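Local atomic coordinates of chymotrypsin-like serine protease (PDB entry 1MBM), a protein that probably cleaves the viral replicase polyprotein as a chymotrypsin-like serine endopeptidase of equine arteritis virus. Residues 19-29 with 66-77. Numbering follows the deposited sequence.
Sequences VWTRNNEVVVL and TQSELPGNWPQL
Val19 turns CG1 anti to its backbone N (chi1 -173°), and this lays the methyl over the centre of the Trp74 indole. CG1 lies 3.4 Å from the centroid of the five-membered ring of Trp74, a CH-pi contact almost on the ring normal. Gly72 CA lies against the opposite face. The rotation of the indole is fixed by its NE1, which donates to Leu70 O at 2.9 Å, in the ring plane and nearly straight (177°). Leu70 CD2 fills the corner between Val19 CG1 and Val26 CG1, while Val26 CG2 packs against Gln67 NE2 at 3.6 Å.

Leu77 has CG anti to the backbone N, and chi2 of 56° then sets CD1 over one face of the Trp20 indole, 3.9 Å from the five-membered ring centroid, and CD2 beside Val27 CG1. Pro75 CG touches the same indole at CE3.

Backbone bonds tie the loop to the strand edge around Thr21. Thr21 N donates to Pro75 O at 2.9 Å, and Leu77 N donates to Thr21 O at 2.7 Å. Together they form a single beta bridge between Thr21 and Gln76. Thr21 OG1 adds a bond to Trp74 O at 3.0 Å, from above the carbonyl plane.

The loop 66-77 packs along one side of the beta hairpin of strands 14-22 and 25-31 in the six-stranded barrel of this chymotrypsin-like fold. It leaves strand 60-65, which pairs with 25-31. Leu70 packs against Leu43 of strand 40-45 and Leu50 of strand 48-57, and Trp74 touches Ile45. The loop leads on toward strand 85-91 of the second sheet.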
loop_
_atom_site.group_PDB
_atom_site.type_symbol
_atom_site.label_atom_id
_atom_site.label_comp_id
_atom_site.label_asym_id
_atom_site.label_seq_id
_atom_site.Cartn_x
_atom_site.Cartn_y
_atom_site.Cartn_z
ATOM N N VAL A 19 10.932 -5.756 -1.959
ATOM C CA VAL A 19 12.343 -5.647 -2.323
ATOM C C VAL A 19 12.510 -5.107 -3.744
ATOM O O VAL A 19 11.805 -5.513 -4.649
ATOM C CB VAL A 19 13.043 -7.021 -2.205
ATOM C CG1 VAL A 19 14.525 -6.882 -2.425
ATOM C CG2 VAL A 19 12.784 -7.621 -0.820
ATOM N N TRP A 20 13.455 -4.193 -3.929
ATOM C CA TRP A 20 13.603 -3.495 -5.199
ATOM C C TRP A 20 15.048 -3.197 -5.543
ATOM O O TRP A 20 15.933 -3.317 -4.702
ATOM C CB TRP A 20 12.859 -2.156 -5.151
ATOM C CG TRP A 20 11.484 -2.233 -4.580
ATOM C CD1 TRP A 20 11.141 -2.267 -3.253
ATOM C CD2 TRP A 20 10.255 -2.277 -5.312
ATOM N NE1 TRP A 20 9.776 -2.339 -3.122
ATOM C CE2 TRP A 20 9.208 -2.349 -4.372
ATOM C CE3 TRP A 20 9.933 -2.276 -6.674
ATOM C CZ2 TRP A 20 7.869 -2.420 -4.748
ATOM C CZ3 TRP A 20 8.594 -2.346 -7.047
ATOM C CH2 TRP A 20 7.583 -2.419 -6.086
ATOM N N THR A 21 15.272 -2.778 -6.790
ATOM C CA THR A 21 16.593 -2.360 -7.235
ATOM C C THR A 21 16.596 -0.845 -7.453
ATOM O O THR A 21 15.628 -0.294 -7.974
ATOM C CB THR A 21 16.971 -3.088 -8.552
ATOM O OG1 THR A 21 17.164 -4.485 -8.288
ATOM C CG2 THR A 21 18.335 -2.634 -9.060
ATOM N N ARG A 22 17.677 -0.188 -7.034
ATOM C CA ARG A 22 17.883 1.242 -7.255
ATOM C C ARG A 22 19.390 1.573 -7.272
ATOM O O ARG A 22 20.084 1.346 -6.290
ATOM C CB ARG A 22 17.183 2.046 -6.156
ATOM C CG ARG A 22 17.175 3.561 -6.379
ATOM C CD ARG A 22 16.628 4.349 -5.193
ATOM N NE ARG A 22 17.314 4.000 -3.950
ATOM C CZ ARG A 22 16.799 4.159 -2.739
ATOM N NH1 ARG A 22 15.582 4.662 -2.596
ATOM N NH2 ARG A 22 17.505 3.822 -1.667
ATOM N N ASN A 23 19.891 2.097 -8.383
ATOM C CA ASN A 23 21.303 2.497 -8.502
ATOM C C ASN A 23 22.324 1.563 -7.836
ATOM O O ASN A 23 23.081 1.982 -6.944
ATOM C CB ASN A 23 21.496 3.916 -7.962
ATOM C CG ASN A 23 20.557 4.911 -8.603
ATOM O OD1 ASN A 23 20.280 4.830 -9.794
ATOM N ND2 ASN A 23 20.053 5.852 -7.810
ATOM N N ASN A 24 22.321 0.301 -8.256
ATOM C CA ASN A 24 23.260 -0.707 -7.749
ATOM C C ASN A 24 23.081 -1.089 -6.277
ATOM O O ASN A 24 23.949 -1.726 -5.677
ATOM C CB ASN A 24 24.711 -0.305 -8.034
ATOM C CG ASN A 24 25.621 -1.498 -8.188
ATOM O OD1 ASN A 24 25.431 -2.323 -9.082
ATOM N ND2 ASN A 24 26.615 -1.606 -7.311
ATOM N N GLU A 25 21.970 -0.680 -5.681
ATOM C CA GLU A 25 21.684 -1.094 -4.318
ATOM C C GLU A 25 20.355 -1.832 -4.308
ATOM O O GLU A 25 19.541 -1.689 -5.231
ATOM C CB GLU A 25 21.704 0.097 -3.343
ATOM C CG GLU A 25 20.414 0.897 -3.256
ATOM C CD GLU A 25 20.628 2.290 -2.684
ATOM O OE1 GLU A 25 21.491 2.443 -1.784
ATOM O OE2 GLU A 25 19.936 3.232 -3.134
ATOM N N VAL A 26 20.167 -2.668 -3.292
ATOM C CA VAL A 26 18.930 -3.414 -3.123
ATOM C C VAL A 26 18.151 -2.707 -2.028
ATOM O O VAL A 26 18.678 -2.474 -0.939
ATOM C CB VAL A 26 19.221 -4.883 -2.771
ATOM C CG1 VAL A 26 17.960 -5.593 -2.300
ATOM C CG2 VAL A 26 19.825 -5.592 -3.975
ATOM N N VAL A 27 16.913 -2.325 -2.329
ATOM C CA VAL A 27 16.109 -1.535 -1.407
ATOM C C VAL A 27 14.955 -2.335 -0.820
ATOM O O VAL A 27 14.233 -3.024 -1.542
ATOM C CB VAL A 27 15.536 -0.289 -2.110
ATOM C CG1 VAL A 27 14.787 0.599 -1.115
ATOM C CG2 VAL A 27 16.647 0.490 -2.785
ATOM N N VAL A 28 14.780 -2.233 0.490
ATOM C CA VAL A 28 13.709 -2.942 1.179
ATOM C C VAL A 28 12.769 -1.948 1.865
ATOM O O VAL A 28 13.191 -1.197 2.729
ATOM C CB VAL A 28 14.296 -3.930 2.224
ATOM C CG1 VAL A 28 13.177 -4.646 3.009
ATOM C CG2 VAL A 28 15.237 -4.941 1.547
ATOM N N LEU A 29 11.494 -1.967 1.506
ATOM C CA LEU A 29 10.500 -1.076 2.121
ATOM C C LEU A 29 9.531 -1.812 3.035
ATOM O O LEU A 29 9.156 -2.942 2.753
ATOM C CB LEU A 29 9.665 -0.384 1.054
ATOM C CG LEU A 29 10.421 0.312 -0.068
ATOM C CD1 LEU A 29 9.425 0.895 -1.079
ATOM C CD2 LEU A 29 11.356 1.384 0.492
ATOM N N THR A 66 22.825 -5.079 -0.448
ATOM C CA THR A 66 23.434 -5.318 -1.754
ATOM C C THR A 66 22.970 -6.634 -2.362
ATOM O O THR A 66 22.331 -7.457 -1.688
ATOM C CB THR A 66 24.979 -5.312 -1.662
ATOM O OG1 THR A 66 25.405 -6.232 -0.650
ATOM C CG2 THR A 66 25.508 -3.963 -1.174
ATOM N N GLN A 67 23.310 -6.823 -3.638
ATOM C CA GLN A 67 22.975 -8.038 -4.371
ATOM C C GLN A 67 23.641 -9.272 -3.767
ATOM O O GLN A 67 23.092 -10.361 -3.829
ATOM C CB GLN A 67 23.365 -7.906 -5.851
ATOM C CG GLN A 67 22.379 -7.119 -6.710
ATOM C CD GLN A 67 21.090 -7.882 -6.964
ATOM O OE1 GLN A 67 21.072 -9.119 -6.923
ATOM N NE2 GLN A 67 20.011 -7.152 -7.230
ATOM N N SER A 68 24.819 -9.101 -3.176
ATOM C CA SER A 68 25.521 -10.222 -2.547
ATOM C C SER A 68 24.884 -10.651 -1.220
ATOM O O SER A 68 25.136 -11.744 -0.724
ATOM C CB SER A 68 26.999 -9.882 -2.341
ATOM O OG SER A 68 27.148 -8.631 -1.695
ATOM N N GLU A 69 24.059 -9.783 -0.648
ATOM C CA GLU A 69 23.386 -10.084 0.607
ATOM C C GLU A 69 21.967 -10.568 0.369
ATOM O O GLU A 69 21.438 -11.382 1.131
ATOM C CB GLU A 69 23.352 -8.839 1.487
ATOM C CG GLU A 69 24.707 -8.440 2.025
ATOM C CD GLU A 69 25.361 -9.582 2.776
ATOM O OE1 GLU A 69 24.713 -10.142 3.689
ATOM O OE2 GLU A 69 26.516 -9.922 2.455
ATOM N N LEU A 70 21.356 -10.046 -0.688
ATOM C CA LEU A 70 19.983 -10.374 -1.046
ATOM C C LEU A 70 19.878 -10.451 -2.570
ATOM O O LEU A 70 19.385 -9.520 -3.202
ATOM C CB LEU A 70 19.049 -9.283 -0.510
ATOM C CG LEU A 70 17.527 -9.429 -0.484
ATOM C CD1 LEU A 70 17.110 -10.718 0.182
ATOM C CD2 LEU A 70 16.902 -8.232 0.245
ATOM N N PRO A 71 20.366 -11.546 -3.156
ATOM C CA PRO A 71 20.350 -11.718 -4.614
ATOM C C PRO A 71 18.965 -11.951 -5.195
ATOM O O PRO A 71 18.089 -12.512 -4.548
ATOM C CB PRO A 71 21.211 -12.973 -4.823
ATOM C CG PRO A 71 21.037 -13.742 -3.563
ATOM C CD PRO A 71 21.022 -12.683 -2.481
ATOM N N GLY A 72 18.786 -11.534 -6.437
ATOM C CA GLY A 72 17.523 -11.728 -7.114
ATOM C C GLY A 72 17.278 -10.643 -8.137
ATOM O O GLY A 72 17.895 -9.577 -8.095
ATOM N N ASN A 73 16.373 -10.915 -9.064
ATOM C CA ASN A 73 16.043 -9.941 -10.089
ATOM C C ASN A 73 14.917 -9.037 -9.606
ATOM O O ASN A 73 13.782 -9.120 -10.090
ATOM C CB ASN A 73 15.655 -10.641 -11.387
ATOM C CG ASN A 73 15.794 -9.739 -12.586
ATOM O OD1 ASN A 73 16.627 -8.830 -12.598
ATOM N ND2 ASN A 73 14.978 -9.980 -13.606
ATOM N N TRP A 74 15.235 -8.177 -8.644
ATOM C CA TRP A 74 14.238 -7.292 -8.069
ATOM C C TRP A 74 13.878 -6.173 -9.045
ATOM O O TRP A 74 14.756 -5.618 -9.705
ATOM C CB TRP A 74 14.745 -6.713 -6.742
ATOM C CG TRP A 74 15.385 -7.733 -5.835
ATOM C CD1 TRP A 74 16.683 -7.747 -5.401
ATOM C CD2 TRP A 74 14.759 -8.885 -5.256
ATOM N NE1 TRP A 74 16.897 -8.830 -4.580
ATOM C CE2 TRP A 74 15.733 -9.546 -4.474
ATOM C CE3 TRP A 74 13.468 -9.422 -5.304
ATOM C CZ2 TRP A 74 15.457 -10.710 -3.756
ATOM C CZ3 TRP A 74 13.199 -10.575 -4.596
ATOM C CH2 TRP A 74 14.191 -11.211 -3.835
ATOM N N PRO A 75 12.586 -5.860 -9.143
ATOM C CA PRO A 75 12.104 -4.813 -10.053
ATOM C C PRO A 75 12.675 -3.451 -9.676
ATOM O O PRO A 75 12.959 -3.206 -8.498
ATOM C CB PRO A 75 10.587 -4.835 -9.836
ATOM C CG PRO A 75 10.424 -5.470 -8.478
ATOM C CD PRO A 75 11.480 -6.520 -8.425
ATOM N N GLN A 76 12.873 -2.594 -10.672
ATOM C CA GLN A 76 13.412 -1.265 -10.438
ATOM C C GLN A 76 12.473 -0.458 -9.555
ATOM O O GLN A 76 11.258 -0.511 -9.720
ATOM C CB GLN A 76 13.632 -0.540 -11.766
ATOM C CG GLN A 76 14.628 0.599 -11.682
ATOM C CD GLN A 76 16.060 0.110 -11.631
ATOM O OE1 GLN A 76 16.339 -1.036 -11.984
ATOM N NE2 GLN A 76 16.975 0.977 -11.201
ATOM N N LEU A 77 13.035 0.273 -8.601
ATOM C CA LEU A 77 12.224 1.091 -7.704
ATOM C C LEU A 77 11.932 2.455 -8.304
ATOM O O LEU A 77 12.860 3.207 -8.589
ATOM C CB LEU A 77 12.940 1.289 -6.361
ATOM C CG LEU A 77 12.196 2.100 -5.293
ATOM C CD1 LEU A 77 10.831 1.499 -5.007
ATOM C CD2 LEU A 77 12.996 2.196 -3.999
HETATM O O HOH W 1 24.050 -4.524 -4.994
#